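Side-chain contacts in Serine/threonine-protein kinase Tel1 (Chaetomium thermophilum, PDB 6SKY), which phosphorylates serine and threonine residues of proteins with ATP, and probably serves as a DNA-damage sensor that activates checkpoint signalling: residues L1841-I1846 with L1888-L1893; A1877-R1880 with V1886-L1889; W1827-S1832 with M1871-A1876. All blocks are in the same frame, centred on the assembly; numbering follows the deposited sequence.

Contact 1. Residues L1841-I1846 with L1888-L1893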
loop_
_atom_site.group_PDB
_atom_site.type_symbol
_atom_site.label_atom_id
_atom_site.label_comp_id
_atom_site.label_asym_id
_atom_site.label_seq_id
_atom_site.Cartn_x
_atom_site.Cartn_y
_atom_site.Cartn_z
ATOM N N LEU A 1841 16.062 -34.533 -33.363
ATOM C CA LEU A 1841 16.317 -35.964 -33.273
ATOM C C LEU A 1841 17.639 -36.253 -32.586
ATOM O O LEU A 1841 17.755 -37.237 -31.856
ATOM C CB LEU A 1841 16.288 -36.574 -34.669
ATOM C CG LEU A 1841 16.463 -38.074 -34.826
ATOM C CD1 LEU A 1841 15.287 -38.800 -34.249
ATOM C CD2 LEU A 1841 16.618 -38.402 -36.274
ATOM N N LEU A 1842 18.639 -35.403 -32.792
ATOM C CA LEU A 1842 19.895 -35.549 -32.058
ATOM C C LEU A 1842 19.689 -35.365 -30.562
ATOM O O LEU A 1842 20.214 -36.133 -29.745
ATOM C CB LEU A 1842 20.915 -34.544 -32.568
ATOM C CG LEU A 1842 21.865 -35.052 -33.631
ATOM C CD1 LEU A 1842 22.848 -33.968 -33.955
ATOM C CD2 LEU A 1842 22.564 -36.280 -33.124
ATOM N N ILE A 1843 18.939 -34.336 -30.182
ATOM C CA ILE A 1843 18.676 -34.092 -28.770
ATOM C C ILE A 1843 17.898 -35.245 -28.155
ATOM O O ILE A 1843 18.185 -35.676 -27.032
ATOM C CB ILE A 1843 17.943 -32.755 -28.604
ATOM C CG1 ILE A 1843 18.899 -31.610 -28.908
ATOM C CG2 ILE A 1843 17.391 -32.627 -27.224
ATOM C CD1 ILE A 1843 18.212 -30.397 -29.408
ATOM N N ASN A 1844 16.911 -35.772 -28.877
ATOM C CA ASN A 1844 16.158 -36.905 -28.356
ATOM C C ASN A 1844 17.008 -38.160 -28.250
ATOM O O ASN A 1844 16.789 -38.972 -27.353
ATOM C CB ASN A 1844 14.940 -37.165 -29.222
ATOM C CG ASN A 1844 13.809 -36.249 -28.895
ATOM O OD1 ASN A 1844 13.261 -35.587 -29.761
ATOM N ND2 ASN A 1844 13.451 -36.198 -27.632
ATOM N N THR A 1845 17.989 -38.335 -29.130
ATOM C CA THR A 1845 18.891 -39.471 -28.979
ATOM C C THR A 1845 19.759 -39.331 -27.739
ATOM O O THR A 1845 19.975 -40.307 -27.017
ATOM C CB THR A 1845 19.768 -39.620 -30.214
ATOM O OG1 THR A 1845 18.938 -39.713 -31.370
ATOM C CG2 THR A 1845 20.596 -40.866 -30.114
ATOM N N ILE A 1846 20.283 -38.133 -27.483
ATOM C CA ILE A 1846 21.061 -37.911 -26.265
ATOM C C ILE A 1846 20.217 -38.205 -25.032
ATOM O O ILE A 1846 20.658 -38.883 -24.093
ATOM C CB ILE A 1846 21.608 -36.477 -26.235
ATOM C CG1 ILE A 1846 22.611 -36.259 -27.357
ATOM C CG2 ILE A 1846 22.256 -36.191 -24.917
ATOM C CD1 ILE A 1846 23.114 -34.857 -27.428
ATOM N N LEU A 1888 16.802 -26.875 -19.678
ATOM C CA LEU A 1888 17.134 -26.679 -18.273
ATOM C C LEU A 1888 17.865 -27.882 -17.699
ATOM O O LEU A 1888 18.827 -27.725 -16.940
ATOM C CB LEU A 1888 15.867 -26.391 -17.480
ATOM C CG LEU A 1888 16.016 -26.109 -15.993
ATOM C CD1 LEU A 1888 16.960 -24.971 -15.762
ATOM C CD2 LEU A 1888 14.684 -25.784 -15.425
ATOM N N LEU A 1889 17.435 -29.092 -18.047
ATOM C CA LEU A 1889 18.162 -30.273 -17.596
ATOM C C LEU A 1889 19.598 -30.277 -18.111
ATOM O O LEU A 1889 20.535 -30.589 -17.365
ATOM C CB LEU A 1889 17.425 -31.530 -18.034
ATOM C CG LEU A 1889 18.088 -32.873 -17.749
ATOM C CD1 LEU A 1889 18.261 -33.105 -16.281
ATOM C CD2 LEU A 1889 17.258 -33.958 -18.335
ATOM N N PHE A 1890 19.797 -29.927 -19.381
ATOM C CA PHE A 1890 21.153 -29.875 -19.915
ATOM C C PHE A 1890 21.976 -28.786 -19.248
ATOM O O PHE A 1890 23.171 -28.967 -19.014
ATOM C CB PHE A 1890 21.122 -29.653 -21.419
ATOM C CG PHE A 1890 20.741 -30.859 -22.200
ATOM C CD1 PHE A 1890 21.062 -32.112 -21.755
ATOM C CD2 PHE A 1890 20.059 -30.734 -23.384
ATOM C CE1 PHE A 1890 20.708 -33.214 -22.478
ATOM C CE2 PHE A 1890 19.711 -31.830 -24.107
ATOM C CZ PHE A 1890 20.033 -33.069 -23.655
ATOM N N ALA A 1891 21.361 -27.648 -18.937
ATOM C CA ALA A 1891 22.086 -26.576 -18.267
ATOM C C ALA A 1891 22.532 -26.994 -16.876
ATOM O O ALA A 1891 23.620 -26.624 -16.425
ATOM C CB ALA A 1891 21.216 -25.328 -18.195
ATOM N N GLU A 1892 21.712 -27.777 -16.182
ATOM C CA GLU A 1892 22.115 -28.263 -14.869
ATOM C C GLU A 1892 23.237 -29.286 -14.968
ATOM O O GLU A 1892 24.167 -29.271 -14.154
ATOM C CB GLU A 1892 20.915 -28.843 -14.145
ATOM C CG GLU A 1892 19.835 -27.827 -13.969
ATOM C CD GLU A 1892 19.311 -27.790 -12.571
ATOM O OE1 GLU A 1892 19.738 -28.639 -11.765
ATOM O OE2 GLU A 1892 18.473 -26.916 -12.273
ATOM N N LEU A 1893 23.177 -30.183 -15.952
ATOM C CA LEU A 1893 24.294 -31.102 -16.157
ATOM C C LEU A 1893 25.581 -30.350 -16.487
ATOM O O LEU A 1893 26.664 -30.719 -16.020
ATOM C CB LEU A 1893 23.956 -32.101 -17.256
ATOM C CG LEU A 1893 22.757 -32.996 -16.978
ATOM C CD1 LEU A 1893 22.513 -33.910 -18.134
ATOM C CD2 LEU A 1893 22.995 -33.791 -15.744
#
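Phe-1890 is the one residue of 1888-1893 that touches 1841-1846, meeting Ile-1843 and Ile-1846 on the other helix through the outer atoms of its ring. The interaction is purely apolar. Ile-1843 CG2 lies at the ring edge, in the ring plane, 4.0 Å from Phe-1890 CE2. Ile-1846 CG2 comes to the end of the same ring, 4.0 Å from Phe-1890 CZ and 4.1 Å from its CE1. Both isoleucines therefore touch with their CG2 methyl branch, and since they stand three residues apart they form two neighbouring points on one helix surface that receive the end of the ring. Phe-1890 gets there because its CG is anti to the carbonyl carbon (chi1 -75°), which sends the ring out across a wide gap: the closest alpha carbons, those of Ile-1843 and Phe-1890, are 10.1 Å apart. All three residues are buried, yet the two segments bury just 119 Å² between them, consistent with the contact resting on three side chains.

Polar contacts stay within the helices or lead to other parts of the chain. Leu-1841 O receives two donors from Thr-1845, the backbone N at 2.9 Å and OG1 at 2.8 Å, from opposite faces of the carbonyl plane. The hydroxyl oxygen is tilted 28° out of that plane, and its bond to Leu-1841 O gives this buried hydroxyl a partner within its own helix. Glu-1892 OE2, on helix 1884-1898, forms a salt bridge with Arg-2739 of the kinase domain.

The arrangement is packing between helices of an alpha solenoid: the Phe-1890 ring reaches across the gap between helices 1836-1849 and 1884-1898, and the second of them also faces kinase helix 2732-2755.

Contact 2. Residues A1877-R1880 with V1886-L1889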
loop_
_atom_site.group_PDB
_atom_site.type_symbol
_atom_site.label_atom_id
_atom_site.label_comp_id
_atom_site.label_asym_id
_atom_site.label_seq_id
_atom_site.Cartn_x
_atom_site.Cartn_y
_atom_site.Cartn_z
ATOM N N ALA A 1877 21.376 -25.599 -28.037
ATOM C CA ALA A 1877 20.668 -26.228 -29.145
ATOM C C ALA A 1877 19.220 -26.507 -28.790
ATOM O O ALA A 1877 18.318 -26.238 -29.583
ATOM C CB ALA A 1877 21.372 -27.517 -29.544
ATOM N N ALA A 1878 18.974 -27.057 -27.602
ATOM C CA ALA A 1878 17.607 -27.342 -27.195
ATOM C C ALA A 1878 16.812 -26.078 -26.926
ATOM O O ALA A 1878 15.583 -26.107 -26.997
ATOM C CB ALA A 1878 17.601 -28.237 -25.964
ATOM N N THR A 1879 17.479 -24.970 -26.612
ATOM C CA THR A 1879 16.775 -23.698 -26.512
ATOM C C THR A 1879 16.374 -23.177 -27.881
ATOM O O THR A 1879 15.323 -22.547 -28.020
ATOM C CB THR A 1879 17.638 -22.668 -25.799
ATOM O OG1 THR A 1879 18.239 -23.265 -24.652
ATOM C CG2 THR A 1879 16.797 -21.517 -25.344
ATOM N N ARG A 1880 17.198 -23.424 -28.903
ATOM C CA ARG A 1880 16.825 -23.041 -30.261
ATOM C C ARG A 1880 15.615 -23.818 -30.769
ATOM O O ARG A 1880 14.805 -23.273 -31.520
ATOM C CB ARG A 1880 18.008 -23.238 -31.199
ATOM C CG ARG A 1880 18.714 -21.964 -31.573
ATOM C CD ARG A 1880 20.210 -22.118 -31.475
ATOM N NE ARG A 1880 20.674 -23.373 -32.044
ATOM C CZ ARG A 1880 21.864 -23.898 -31.791
ATOM N NH1 ARG A 1880 22.217 -25.047 -32.341
ATOM N NH2 ARG A 1880 22.703 -23.277 -30.981
ATOM N N VAL A 1886 14.006 -29.629 -21.388
ATOM C CA VAL A 1886 15.209 -30.339 -21.803
ATOM C C VAL A 1886 16.420 -29.425 -21.711
ATOM O O VAL A 1886 17.498 -29.835 -21.270
ATOM C CB VAL A 1886 15.018 -30.898 -23.223
ATOM C CG1 VAL A 1886 16.210 -31.671 -23.643
ATOM C CG2 VAL A 1886 13.797 -31.765 -23.281
ATOM N N ALA A 1887 16.255 -28.164 -22.104
ATOM C CA ALA A 1887 17.351 -27.208 -22.031
ATOM C C ALA A 1887 17.766 -26.947 -20.595
ATOM O O ALA A 1887 18.955 -26.809 -20.304
ATOM C CB ALA A 1887 16.948 -25.906 -22.707
ATOM N N LEU A 1888 16.802 -26.875 -19.678
ATOM C CA LEU A 1888 17.134 -26.679 -18.273
ATOM C C LEU A 1888 17.865 -27.882 -17.699
ATOM O O LEU A 1888 18.827 -27.725 -16.940
ATOM C CB LEU A 1888 15.867 -26.391 -17.480
ATOM C CG LEU A 1888 16.016 -26.109 -15.993
ATOM C CD1 LEU A 1888 16.960 -24.971 -15.762
ATOM C CD2 LEU A 1888 14.684 -25.784 -15.425
ATOM N N LEU A 1889 17.435 -29.092 -18.047
ATOM C CA LEU A 1889 18.162 -30.273 -17.596
ATOM C C LEU A 1889 19.598 -30.277 -18.111
ATOM O O LEU A 1889 20.535 -30.589 -17.365
ATOM C CB LEU A 1889 17.425 -31.530 -18.034
ATOM C CG LEU A 1889 18.088 -32.873 -17.749
ATOM C CD1 LEU A 1889 18.261 -33.105 -16.281
ATOM C CD2 LEU A 1889 17.258 -33.958 -18.335
#
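Ala-1878 and Ala-1887 face each other in the close, buried packing of an alpha-alpha hairpin, in which helices 1871-1880 and 1884-1898 run antiparallel and are joined by a turn of three residues. The hairpin belongs to the FAT region, an alpha solenoid built of such helices. Evidence for the close approach is the backbone spacing: the alpha carbons of Ala-1878 and Ala-1887 are 5.2 Å apart. Both residues direct their CB at the partner helix, and the central pair meets through one methyl group from each helix. The Ala-1878 CB lies 4.1 Å from Ala-1887 CB and equally near to Ala-1887 CA, so the methyl rests against the backbone as well as against the opposite methyl.

Beside this pair, Val-1886 adds a looser apolar contact. Its CG1 methyl, anti to the backbone N (chi1 -178°), comes to 4.4 Å from Ala-1878 CB. The backbone N of Val-1886 hydrogen-bonds Glu-1654 OE2. Ile-1920 of helix 1916-1923 touches both Thr-1879 and Ala-1887, while Ile-1843 of helix 1836-1849 touches Ala-1878 and Val-1886, so that two further helices border the hairpin.

Thr-1879 completes the contact with its oxygen instead of its methyl. At chi1 -45° its OG1 lies beside its own backbone N, where it hydrogen-bonds Ala-1875 O one turn back, which ties down the hydroxyl and gives it a partner in a buried setting. What remains for the neighbouring helix is van der Waals contact alone: Thr-1879 OG1 sits 3.5 Å from the methyl carbon CB of Ala-1887.

Contact 3. Residues W1827-S1832 with M1871-A1876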
loop_
_atom_site.group_PDB
_atom_site.type_symbol
_atom_site.label_atom_id
_atom_site.label_comp_id
_atom_site.label_asym_id
_atom_site.label_seq_id
_atom_site.Cartn_x
_atom_site.Cartn_y
_atom_site.Cartn_z
ATOM N N TRP A 1827 27.483 -30.300 -35.067
ATOM C CA TRP A 1827 26.049 -30.416 -35.292
ATOM C C TRP A 1827 25.231 -29.642 -34.274
ATOM O O TRP A 1827 24.147 -29.158 -34.605
ATOM C CB TRP A 1827 25.629 -31.877 -35.257
ATOM C CG TRP A 1827 26.064 -32.652 -36.423
ATOM C CD1 TRP A 1827 26.401 -32.173 -37.642
ATOM C CD2 TRP A 1827 26.215 -34.067 -36.489
ATOM N NE1 TRP A 1827 26.753 -33.201 -38.472
ATOM C CE2 TRP A 1827 26.647 -34.378 -37.782
ATOM C CE3 TRP A 1827 26.029 -35.102 -35.575
ATOM C CZ2 TRP A 1827 26.896 -35.674 -38.186
ATOM C CZ3 TRP A 1827 26.276 -36.384 -35.976
ATOM C CH2 TRP A 1827 26.703 -36.663 -37.269
ATOM N N LEU A 1828 25.705 -29.533 -33.037
ATOM C CA LEU A 1828 24.924 -28.850 -32.019
ATOM C C LEU A 1828 24.972 -27.341 -32.164
ATOM O O LEU A 1828 24.063 -26.661 -31.683
ATOM C CB LEU A 1828 25.396 -29.261 -30.627
ATOM C CG LEU A 1828 25.125 -30.711 -30.226
ATOM C CD1 LEU A 1828 25.679 -30.986 -28.859
ATOM C CD2 LEU A 1828 23.654 -31.031 -30.269
ATOM N N ASN A 1829 25.998 -26.802 -32.810
ATOM C CA ASN A 1829 26.109 -25.364 -33.044
ATOM C C ASN A 1829 25.607 -25.008 -34.439
ATOM O O ASN A 1829 26.323 -24.437 -35.251
ATOM C CB ASN A 1829 27.551 -24.914 -32.852
ATOM C CG ASN A 1829 28.050 -25.142 -31.448
ATOM O OD1 ASN A 1829 27.432 -24.704 -30.480
ATOM N ND2 ASN A 1829 29.169 -25.838 -31.324
ATOM N N PHE A 1830 24.354 -25.348 -34.719
ATOM C CA PHE A 1830 23.819 -25.274 -36.078
ATOM C C PHE A 1830 22.484 -24.544 -36.072
ATOM O O PHE A 1830 21.437 -25.156 -35.848
ATOM C CB PHE A 1830 23.670 -26.664 -36.668
ATOM C CG PHE A 1830 24.002 -26.738 -38.118
ATOM C CD1 PHE A 1830 25.252 -27.150 -38.529
ATOM C CD2 PHE A 1830 23.069 -26.392 -39.071
ATOM C CE1 PHE A 1830 25.563 -27.221 -39.859
ATOM C CE2 PHE A 1830 23.375 -26.459 -40.405
ATOM C CZ PHE A 1830 24.623 -26.874 -40.799
ATOM N N THR A 1831 22.519 -23.246 -36.343
ATOM C CA THR A 1831 21.316 -22.427 -36.414
ATOM C C THR A 1831 20.818 -22.429 -37.853
ATOM O O THR A 1831 21.418 -21.792 -38.724
ATOM C CB THR A 1831 21.610 -21.005 -35.946
ATOM O OG1 THR A 1831 22.469 -21.042 -34.800
ATOM C CG2 THR A 1831 20.319 -20.290 -35.586
ATOM N N SER A 1832 19.731 -23.149 -38.110
ATOM C CA SER A 1832 19.198 -23.250 -39.459
ATOM C C SER A 1832 17.753 -23.702 -39.383
ATOM O O SER A 1832 17.355 -24.389 -38.441
ATOM C CB SER A 1832 20.000 -24.228 -40.321
ATOM O OG SER A 1832 21.271 -23.707 -40.647
ATOM N N MET A 1871 27.607 -30.099 -22.722
ATOM C CA MET A 1871 26.241 -29.877 -22.272
ATOM C C MET A 1871 25.802 -28.426 -22.398
ATOM O O MET A 1871 24.601 -28.164 -22.463
ATOM C CB MET A 1871 26.091 -30.367 -20.841
ATOM C CG MET A 1871 25.983 -31.869 -20.729
ATOM S SD MET A 1871 24.546 -32.497 -21.607
ATOM C CE MET A 1871 24.852 -34.251 -21.553
ATOM N N ALA A 1872 26.735 -27.482 -22.472
ATOM C CA ALA A 1872 26.353 -26.103 -22.742
ATOM C C ALA A 1872 25.881 -25.937 -24.178
ATOM O O ALA A 1872 24.889 -25.246 -24.443
ATOM C CB ALA A 1872 27.527 -25.177 -22.455
ATOM N N SER A 1873 26.573 -26.581 -25.118
ATOM C CA SER A 1873 26.146 -26.549 -26.510
ATOM C C SER A 1873 24.807 -27.237 -26.690
ATOM O O SER A 1873 23.949 -26.754 -27.429
ATOM C CB SER A 1873 27.203 -27.203 -27.388
ATOM O OG SER A 1873 28.470 -26.646 -27.128
ATOM N N ALA A 1874 24.609 -28.370 -26.017
ATOM C CA ALA A 1874 23.336 -29.072 -26.096
ATOM C C ALA A 1874 22.212 -28.253 -25.484
ATOM O O ALA A 1874 21.089 -28.260 -25.994
ATOM C CB ALA A 1874 23.447 -30.428 -25.415
ATOM N N ALA A 1875 22.491 -27.533 -24.397
ATOM C CA ALA A 1875 21.481 -26.656 -23.813
ATOM C C ALA A 1875 21.093 -25.545 -24.774
ATOM O O ALA A 1875 19.906 -25.254 -24.959
ATOM C CB ALA A 1875 21.996 -26.070 -22.506
ATOM N N ALA A 1876 22.084 -24.899 -25.388
ATOM C CA ALA A 1876 21.784 -23.864 -26.374
ATOM C C ALA A 1876 20.987 -24.424 -27.546
ATOM O O ALA A 1876 20.015 -23.807 -28.001
ATOM C CB ALA A 1876 23.078 -23.227 -26.860
#
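Leu-1828 O, the carbonyl oxygen of a residue that also packs on helix 1871-1880, is approached by two donors. Arg-1880 NH1, from the last residue of that helix, probably hydrogen-bonds it, and Phe-1830 N adds a weak bond at 3.3 Å. The latter closes an inverse gamma turn centred on Asn-1829 (phi -97°, psi 58°), by which the chain swings away after helix 1815-1827. The arginine would tie the turn to the C-terminal end of helix 1871-1880, while the side chains meet nearer its beginning.

The apolar part rests on Leu-1828. With CG anti to the carbonyl carbon and CD1 continuing the chain in extended form (chi2 178°), this branch reaches the helix alongside its backbone: CD1 is 4.0 Å from Ala-1874 N and 4.1 Å from Ala-1874 CB. Closer to the main chain, Leu-1828 CB lies 4.2 Å from Ser-1873 CB, where the two backbones come nearest, with their alpha carbons 6.1 Å apart. In terms of the fold, this is an interhelical loop of the solenoid laid against the first turn of a later helix; 38 residues separate the two segments.

Asn-1829 covers the solvent side. Its OD1 comes to 4.0 Å from both CB and OG of Ser-1873, a contact of packing. The serine hydroxyl is hydrogen-bonded with OD1 of Asn-1870, the residue just before the helix, and Asn-1829 ND2 makes a weak hydrogen bond to Gln-1825 O.

Overall arrangement
The three contacts form one continuous cluster: the centres of contacts 1 and 2 are about 6 Å apart, those of 2 and 3 about 9 Å, and those of 1 and 3 about 10 Å. Ile-1843 joins contact 1 to contact 2, its CD1 lying 3.8 Å from Ala-1878 CA and its CG2 3.9 Å from Val-1886 CG1. Phe-1890 joins contact 1 to contact 3, with CB 3.8 Å from Ala-1875 CB. Helix 1871-1880 is shared by contacts 2 and 3, and helix 1884-1898 by contacts 1 and 2. The cluster is distant from the nucleotide and magnesium sites; one link to the kinase domain is helix 2732-2755, which touches helix 1884-1898.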